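Local coordinates for uncharacterized protein DR_A0006 (Deinococcus radiodurans R1, PDB 3GGN), which is of unknown function but probably binds a hydrophobic ligand such as a lipid or quinone, at residues E17-V22 with T102-R107. Numbering follows the deposited sequence.
Sequences EQLYAV and TEVVVR
L19 meets T102 and V104 through branched side chains alone, with no ring, amide or carboxylate face involved across the contact; the aromatic residues whose side chains touch L19, F93 on strand 86-95 and F140 on helix 130-146, come from elsewhere in the fold. The meeting depends on a single methyl. CD1 of L19 lies 3.6 Å from CB of T102 and 4.0 Å from CG2 of V104, so it touches two residues that are next-but-one on the strand and present their side chains on the same side. L19 and T102 run past each other in opposite directions, which brings the methyl alongside the branch point of the threonine, with CG2 of T102 4.1 Å away. Leucine suits the place because its CD1 continues the chain anti to CA (chi2 170°), reaching outward from the helix to the strand over a separation of 8.2 Å between CA of L19 and CA of V104.

The segments belong to a helix-grip domain of the Bet v 1/START type, in which a curved antiparallel sheet wraps around a long C-terminal helix, here 130-146. Helix 16-24 follows the edge strand 4-12, and L19 joins it to strand 102-111, the next strand of the sheet, while also touching F140 and Q144 of the long helix.

Threonine serves a double purpose at 102. Its OG1 lies anti to the carbonyl carbon (chi1 -50°) and hydrogen-bonds to the backbone O of K14, which satisfies a buried hydroxyl, while its carbon atoms offer an apolar surface to L19. V104, buried and wholly apolar, packs on V91 and F93 as well. E103, between them, sets out from the backbone away from the helix, and its OE1 forms a salt bridge with R94.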
# COMPACT_ATOMS: atom_id res chain seq x y z
N GLU B 17 19.26 5.08 -5.72
CA GLU B 17 19.39 3.65 -6.03
C GLU B 17 18.32 2.81 -5.35
O GLU B 17 17.70 1.94 -5.97
CB GLU B 17 20.77 3.13 -5.59
CG GLU B 17 21.96 3.63 -6.41
CD GLU B 17 21.99 3.08 -7.83
OE1 GLU B 17 21.65 1.89 -8.02
OE2 GLU B 17 22.38 3.83 -8.75
N GLN B 18 18.09 3.07 -4.07
CA GLN B 18 17.10 2.33 -3.31
C GLN B 18 15.70 2.47 -3.90
O GLN B 18 15.01 1.48 -4.12
CB GLN B 18 17.08 2.80 -1.86
CG GLN B 18 16.13 2.03 -0.97
CD GLN B 18 16.07 2.60 0.43
OE1 GLN B 18 17.10 2.92 1.03
NE2 GLN B 18 14.85 2.73 0.97
N LEU B 19 15.30 3.71 -4.17
CA LEU B 19 13.97 3.98 -4.73
C LEU B 19 13.83 3.38 -6.12
O LEU B 19 12.78 2.84 -6.47
CB LEU B 19 13.74 5.49 -4.79
CG LEU B 19 13.88 6.17 -3.43
CD1 LEU B 19 13.87 7.67 -3.64
CD2 LEU B 19 12.75 5.73 -2.49
N TYR B 20 14.90 3.49 -6.91
CA TYR B 20 14.92 2.94 -8.26
C TYR B 20 14.70 1.44 -8.17
O TYR B 20 14.00 0.85 -8.99
CB TYR B 20 16.27 3.23 -8.92
CG TYR B 20 16.59 2.30 -10.08
CD1 TYR B 20 16.24 2.63 -11.39
CD2 TYR B 20 17.23 1.09 -9.86
CE1 TYR B 20 16.53 1.76 -12.46
CE2 TYR B 20 17.52 0.22 -10.90
CZ TYR B 20 17.17 0.56 -12.20
OH TYR B 20 17.48 -0.30 -13.22
N ALA B 21 15.31 0.82 -7.16
CA ALA B 21 15.23 -0.63 -6.95
C ALA B 21 13.80 -1.13 -6.82
O ALA B 21 13.46 -2.20 -7.34
CB ALA B 21 16.04 -1.02 -5.73
N VAL B 22 12.96 -0.38 -6.12
CA VAL B 22 11.57 -0.78 -5.94
C VAL B 22 10.86 -0.72 -7.28
O VAL B 22 10.27 -1.71 -7.72
CB VAL B 22 10.83 0.14 -4.93
CG1 VAL B 22 9.37 -0.28 -4.80
CG2 VAL B 22 11.52 0.08 -3.56
N THR B 102 15.67 12.23 -2.71
CA THR B 102 15.51 12.07 -4.14
C THR B 102 14.11 12.47 -4.56
O THR B 102 13.14 12.14 -3.88
CB THR B 102 15.72 10.60 -4.54
OG1 THR B 102 16.95 10.13 -3.96
CG2 THR B 102 15.76 10.45 -6.05
N GLU B 103 14.00 13.20 -5.66
CA GLU B 103 12.68 13.57 -6.14
C GLU B 103 12.31 12.58 -7.23
O GLU B 103 12.97 12.51 -8.27
CB GLU B 103 12.68 15.00 -6.70
CG GLU B 103 11.34 15.39 -7.32
CD GLU B 103 11.32 16.82 -7.81
OE1 GLU B 103 12.29 17.24 -8.48
OE2 GLU B 103 10.32 17.54 -7.54
N VAL B 104 11.27 11.80 -6.97
CA VAL B 104 10.78 10.81 -7.92
C VAL B 104 9.74 11.50 -8.79
O VAL B 104 8.75 12.02 -8.29
CB VAL B 104 10.11 9.62 -7.19
CG1 VAL B 104 9.51 8.66 -8.21
CG2 VAL B 104 11.13 8.90 -6.32
N VAL B 105 9.98 11.51 -10.10
CA VAL B 105 9.05 12.15 -11.03
C VAL B 105 8.41 11.07 -11.90
O VAL B 105 9.11 10.27 -12.53
CB VAL B 105 9.78 13.19 -11.92
CG1 VAL B 105 8.80 13.90 -12.83
CG2 VAL B 105 10.51 14.19 -11.04
N VAL B 106 7.08 11.02 -11.91
CA VAL B 106 6.36 10.02 -12.69
C VAL B 106 5.49 10.66 -13.75
O VAL B 106 4.74 11.59 -13.46
CB VAL B 106 5.47 9.13 -11.78
CG1 VAL B 106 4.73 8.09 -12.60
CG2 VAL B 106 6.32 8.45 -10.72
N ARG B 107 5.60 10.17 -14.98
CA ARG B 107 4.80 10.67 -16.10
C ARG B 107 4.20 9.48 -16.84
O ARG B 107 4.93 8.63 -17.37
CB ARG B 107 5.65 11.50 -17.06
CG ARG B 107 4.84 12.11 -18.20
CD ARG B 107 5.67 12.99 -19.12
NE ARG B 107 4.83 13.64 -20.12
CZ ARG B 107 5.29 14.47 -21.05
NH1 ARG B 107 6.59 14.76 -21.11
NH2 ARG B 107 4.46 15.02 -21.93